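Local coordinates for protein intracellular serine protease (Bacillus licheniformis, PDB 4ZOQ) that probably acts, as a whole, as a subtilisin-like serine endopeptidase of lanthipeptide maturation, this chain being its N-terminal prodomain, at residues Glu30-Lys41 against Val57-Thr67. Numbering follows the deposited sequence.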
loop_
_atom_site.group_PDB
_atom_site.type_symbol
_atom_site.label_atom_id
_atom_site.label_comp_id
_atom_site.label_asym_id
_atom_site.label_seq_id
_atom_site.Cartn_x
_atom_site.Cartn_y
_atom_site.Cartn_z
ATOM N N GLU A 30 -1.323 -26.597 -9.155
ATOM C CA GLU A 30 -1.395 -25.139 -9.023
ATOM C C GLU A 30 -0.765 -24.323 -10.176
ATOM O O GLU A 30 0.453 -24.233 -10.292
ATOM C CB GLU A 30 -0.752 -24.689 -7.714
ATOM C CG GLU A 30 -0.788 -23.169 -7.554
ATOM C CD GLU A 30 -0.444 -22.703 -6.154
ATOM O OE1 GLU A 30 -0.059 -23.549 -5.313
ATOM O OE2 GLU A 30 -0.533 -21.480 -5.907
ATOM N N GLN A 31 -1.608 -23.790 -11.059
ATOM C CA GLN A 31 -1.183 -22.830 -12.079
ATOM C C GLN A 31 -2.126 -21.623 -12.197
ATOM O O GLN A 31 -3.100 -21.513 -11.455
ATOM C CB GLN A 31 -1.035 -23.501 -13.441
ATOM C CG GLN A 31 -0.279 -24.792 -13.375
ATOM C CD GLN A 31 -0.095 -25.400 -14.728
ATOM O OE1 GLN A 31 0.953 -25.968 -15.022
ATOM N NE2 GLN A 31 -1.098 -25.263 -15.575
ATOM N N TYR A 32 -1.811 -20.710 -13.117
ATOM C CA TYR A 32 -2.575 -19.473 -13.268
ATOM C C TYR A 32 -2.898 -19.183 -14.731
ATOM O O TYR A 32 -2.101 -19.472 -15.637
ATOM C CB TYR A 32 -1.825 -18.278 -12.661
ATOM C CG TYR A 32 -1.685 -18.327 -11.157
ATOM C CD1 TYR A 32 -0.583 -18.939 -10.556
ATOM C CD2 TYR A 32 -2.654 -17.765 -10.334
ATOM C CE1 TYR A 32 -0.465 -18.996 -9.169
ATOM C CE2 TYR A 32 -2.534 -17.811 -8.944
ATOM C CZ TYR A 32 -1.445 -18.430 -8.375
ATOM O OH TYR A 32 -1.337 -18.467 -7.007
ATOM N N LEU A 33 -4.067 -18.592 -14.953
ATOM C CA LEU A 33 -4.551 -18.326 -16.295
ATOM C C LEU A 33 -5.046 -16.899 -16.478
ATOM O O LEU A 33 -5.746 -16.354 -15.625
ATOM C CB LEU A 33 -5.704 -19.281 -16.648
ATOM C CG LEU A 33 -5.497 -20.689 -17.195
ATOM C CD1 LEU A 33 -6.744 -21.501 -16.963
ATOM C CD2 LEU A 33 -5.223 -20.613 -18.674
ATOM N N LEU A 34 -4.733 -16.322 -17.628
ATOM C CA LEU A 34 -5.262 -15.033 -17.976
ATOM C C LEU A 34 -6.051 -15.168 -19.281
ATOM O O LEU A 34 -5.480 -15.479 -20.321
ATOM C CB LEU A 34 -4.147 -13.988 -18.096
ATOM C CG LEU A 34 -4.739 -12.611 -18.368
ATOM C CD1 LEU A 34 -5.648 -12.195 -17.207
ATOM C CD2 LEU A 34 -3.643 -11.574 -18.588
ATOM N N LEU A 35 -7.373 -15.014 -19.220
ATOM C CA LEU A 35 -8.195 -15.050 -20.432
ATOM C C LEU A 35 -7.935 -13.826 -21.306
ATOM O O LEU A 35 -7.683 -12.736 -20.806
ATOM C CB LEU A 35 -9.693 -15.119 -20.076
ATOM C CG LEU A 35 -10.221 -16.204 -19.137
ATOM C CD1 LEU A 35 -11.580 -15.828 -18.598
ATOM C CD2 LEU A 35 -10.324 -17.525 -19.870
ATOM N N GLU A 36 -8.019 -13.999 -22.614
ATOM C CA GLU A 36 -7.955 -12.858 -23.496
ATOM C C GLU A 36 -9.215 -12.025 -23.353
ATOM O O GLU A 36 -9.206 -10.807 -23.520
ATOM C CB GLU A 36 -7.872 -13.280 -24.948
ATOM C CG GLU A 36 -6.543 -13.675 -25.572
ATOM C CD GLU A 36 -6.752 -13.945 -27.070
ATOM O OE1 GLU A 36 -7.677 -13.304 -27.641
ATOM O OE2 GLU A 36 -6.025 -14.785 -27.660
ATOM N N HIS A 37 -10.308 -12.689 -23.003
ATOM C CA HIS A 37 -11.570 -11.993 -22.843
ATOM C C HIS A 37 -12.280 -12.465 -21.607
ATOM O O HIS A 37 -12.473 -13.658 -21.408
ATOM C CB HIS A 37 -12.470 -12.231 -24.060
ATOM C CG HIS A 37 -11.832 -11.871 -25.364
ATOM N ND1 HIS A 37 -11.020 -12.744 -26.058
ATOM C CD2 HIS A 37 -11.886 -10.737 -26.104
ATOM C CE1 HIS A 37 -10.604 -12.165 -27.171
ATOM N NE2 HIS A 37 -11.114 -10.947 -27.221
ATOM N N VAL A 38 -12.674 -11.513 -20.775
ATOM C CA VAL A 38 -13.207 -11.851 -19.474
ATOM C C VAL A 38 -14.610 -12.434 -19.622
ATOM O O VAL A 38 -15.124 -13.040 -18.694
ATOM C CB VAL A 38 -13.175 -10.634 -18.514
ATOM C CG1 VAL A 38 -11.796 -9.965 -18.537
ATOM C CG2 VAL A 38 -14.329 -9.675 -18.781
ATOM N N LYS A 39 -15.253 -12.220 -20.766
ATOM C CA LYS A 39 -16.550 -12.859 -20.981
ATOM C C LYS A 39 -16.434 -14.380 -21.069
ATOM O O LYS A 39 -17.439 -15.073 -20.938
ATOM C CB LYS A 39 -17.263 -12.303 -22.215
ATOM C CG LYS A 39 -17.772 -10.881 -22.022
ATOM C CD LYS A 39 -18.510 -10.809 -20.679
ATOM C CE LYS A 39 -19.541 -9.697 -20.612
ATOM N NZ LYS A 39 -20.687 -10.099 -19.725
ATOM N N ASP A 40 -15.225 -14.899 -21.291
ATOM C CA ASP A 40 -15.055 -16.351 -21.381
ATOM C C ASP A 40 -14.811 -17.027 -20.018
ATOM O O ASP A 40 -14.359 -18.171 -19.965
ATOM C CB ASP A 40 -13.922 -16.716 -22.346
ATOM C CG ASP A 40 -14.152 -16.181 -23.749
ATOM O OD1 ASP A 40 -15.326 -15.925 -24.100
ATOM O OD2 ASP A 40 -13.168 -16.055 -24.514
ATOM N N LYS A 41 -15.186 -16.358 -18.933
ATOM C CA LYS A 41 -15.029 -16.925 -17.604
ATOM C C LYS A 41 -15.894 -18.184 -17.466
ATOM O O LYS A 41 -15.473 -19.201 -16.902
ATOM C CB LYS A 41 -15.393 -15.896 -16.544
ATOM C CG LYS A 41 -15.597 -16.441 -15.138
ATOM C CD LYS A 41 -16.500 -15.509 -14.349
ATOM C CE LYS A 41 -16.716 -15.963 -12.913
ATOM N NZ LYS A 41 -17.933 -16.794 -12.717
ATOM N N VAL A 57 -11.546 -17.666 -10.264
ATOM C CA VAL A 57 -11.400 -16.593 -11.226
ATOM C C VAL A 57 -11.738 -15.276 -10.593
ATOM O O VAL A 57 -12.716 -15.176 -9.844
ATOM C CB VAL A 57 -12.298 -16.780 -12.443
ATOM C CG1 VAL A 57 -11.875 -15.833 -13.553
ATOM C CG2 VAL A 57 -12.224 -18.203 -12.907
ATOM N N ILE A 58 -10.879 -14.290 -10.852
ATOM C CA ILE A 58 -11.161 -12.890 -10.578
ATOM C C ILE A 58 -11.845 -12.333 -11.807
ATOM O O ILE A 58 -11.187 -11.968 -12.785
ATOM C CB ILE A 58 -9.870 -12.075 -10.225
ATOM C CG1 ILE A 58 -9.112 -12.734 -9.077
ATOM C CG2 ILE A 58 -10.209 -10.631 -9.825
ATOM C CD1 ILE A 58 -7.703 -12.214 -8.900
ATOM N N GLU A 59 -13.173 -12.296 -11.768
ATOM C CA GLU A 59 -13.987 -12.068 -12.968
ATOM C C GLU A 59 -13.665 -10.804 -13.759
ATOM O O GLU A 59 -13.621 -10.819 -14.983
ATOM C CB GLU A 59 -15.459 -11.994 -12.564
ATOM C CG GLU A 59 -16.400 -11.680 -13.716
ATOM C CD GLU A 59 -17.857 -11.781 -13.301
ATOM O OE1 GLU A 59 -18.122 -12.300 -12.191
ATOM O OE2 GLU A 59 -18.730 -11.289 -14.054
ATOM N N GLU A 60 -13.448 -9.705 -13.054
ATOM C CA GLU A 60 -13.292 -8.419 -13.714
ATOM C C GLU A 60 -12.023 -8.329 -14.538
ATOM O O GLU A 60 -11.927 -7.531 -15.455
ATOM C CB GLU A 60 -13.349 -7.290 -12.694
ATOM C CG GLU A 60 -14.722 -7.119 -12.040
ATOM C CD GLU A 60 -14.927 -8.052 -10.871
ATOM O OE1 GLU A 60 -14.148 -9.015 -10.720
ATOM O OE2 GLU A 60 -15.861 -7.816 -10.077
ATOM N N ILE A 61 -11.039 -9.138 -14.204
ATOM C CA ILE A 61 -9.766 -9.097 -14.921
ATOM C C ILE A 61 -9.473 -10.420 -15.642
ATOM O O ILE A 61 -8.439 -10.556 -16.302
ATOM C CB ILE A 61 -8.590 -8.688 -13.976
ATOM C CG1 ILE A 61 -8.435 -9.649 -12.808
ATOM C CG2 ILE A 61 -8.778 -7.236 -13.472
ATOM C CD1 ILE A 61 -7.169 -9.386 -12.023
ATOM N N GLY A 62 -10.327 -11.424 -15.433
ATOM C CA GLY A 62 -10.238 -12.656 -16.198
ATOM C C GLY A 62 -8.982 -13.446 -15.908
ATOM O O GLY A 62 -8.382 -14.034 -16.804
ATOM N N PHE A 63 -8.603 -13.455 -14.640
ATOM C CA PHE A 63 -7.377 -14.072 -14.173
ATOM C C PHE A 63 -7.699 -15.116 -13.114
ATOM O O PHE A 63 -8.349 -14.826 -12.104
ATOM C CB PHE A 63 -6.431 -12.975 -13.645
ATOM C CG PHE A 63 -5.043 -13.455 -13.310
ATOM C CD1 PHE A 63 -4.225 -14.016 -14.274
ATOM C CD2 PHE A 63 -4.542 -13.300 -12.020
ATOM C CE1 PHE A 63 -2.949 -14.447 -13.959
ATOM C CE2 PHE A 63 -3.260 -13.726 -11.704
ATOM C CZ PHE A 63 -2.464 -14.301 -12.681
ATOM N N ALA A 64 -7.223 -16.332 -13.329
ATOM C CA ALA A 64 -7.689 -17.437 -12.516
ATOM C C ALA A 64 -6.568 -18.270 -11.929
ATOM O O ALA A 64 -5.535 -18.464 -12.556
ATOM C CB ALA A 64 -8.618 -18.327 -13.339
ATOM N N LYS A 65 -6.793 -18.795 -10.737
ATOM C CA LYS A 65 -5.851 -19.752 -10.192
ATOM C C LYS A 65 -6.496 -21.132 -10.304
ATOM O O LYS A 65 -7.623 -21.357 -9.863
ATOM C CB LYS A 65 -5.473 -19.421 -8.739
ATOM C CG LYS A 65 -4.882 -20.598 -7.953
ATOM C CD LYS A 65 -4.552 -20.235 -6.501
ATOM C CE LYS A 65 -5.761 -19.747 -5.743
ATOM N NZ LYS A 65 -6.841 -20.769 -5.619
ATOM N N VAL A 66 -5.796 -22.048 -10.952
ATOM C CA VAL A 66 -6.350 -23.371 -11.168
ATOM C C VAL A 66 -5.542 -24.357 -10.335
ATOM O O VAL A 66 -4.314 -24.383 -10.370
ATOM C CB VAL A 66 -6.357 -23.776 -12.666
ATOM C CG1 VAL A 66 -7.289 -22.873 -13.451
ATOM C CG2 VAL A 66 -4.972 -23.709 -13.248
ATOM N N THR A 67 -6.256 -25.141 -9.543
ATOM C CA THR A 67 -5.641 -26.125 -8.674
ATOM C C THR A 67 -6.393 -27.420 -8.874
ATOM O O THR A 67 -7.585 -27.420 -9.172
ATOM C CB THR A 67 -5.682 -25.719 -7.181
ATOM O OG1 THR A 67 -7.044 -25.640 -6.736
ATOM C CG2 THR A 67 -5.016 -24.360 -6.974
HETATM O O HOH W 1 -13.254 -13.504 -16.432
#
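Q31 to L34 run antiparallel to F63 to V66 as the two inner strands of the four-stranded prodomain sheet, Q31–V66 and L33–A64 forming the hydrogen-bonded pairs and a fifth bond, L35 N to G62 O (2.8 Å), extending the pairing. On the face carrying Y32, L34, F63 and K65, the Y32 ring lies alongside the K65 chain, its CE2 3.4 Å from K65 CB; K65 then bends away at its last two torsions. The Y32 and F63 rings are nearly parallel, planes at 15°, but slid apart with centroids 6.0 Å from each other, so F63 CZ meets Y32 CB instead. L34 has CG anti to its backbone nitrogen (chi1 -176°), which brings CD1 to 3.7 Å from F63 CB. On the face carrying Q31, L33, A64 and V66, the L33 and V66 side chains cross at about a right angle, CD1 of L33 meeting CG1 of V66 at 3.8 Å, and both also pack on F76 of helix 70-80. Past the strands, V38 CG1 rests 3.7 Å from G62 N, where a side chain on the glycine would clash; G62 and F63 facing I58 form a G1 beta bulge. A water donates to V38 O and E59 O, bridging the two turns. Replacing Y32 by an alanine would probably strip the K65 methylenes of the ring beside them and lose the meeting with Y117 of the neighbouring protease chain. Backbone bonds thus fix the register, while the aromatic face, with F63 packing on A154 of that chain, is turned to the protease as in subtilisin propeptide complexes.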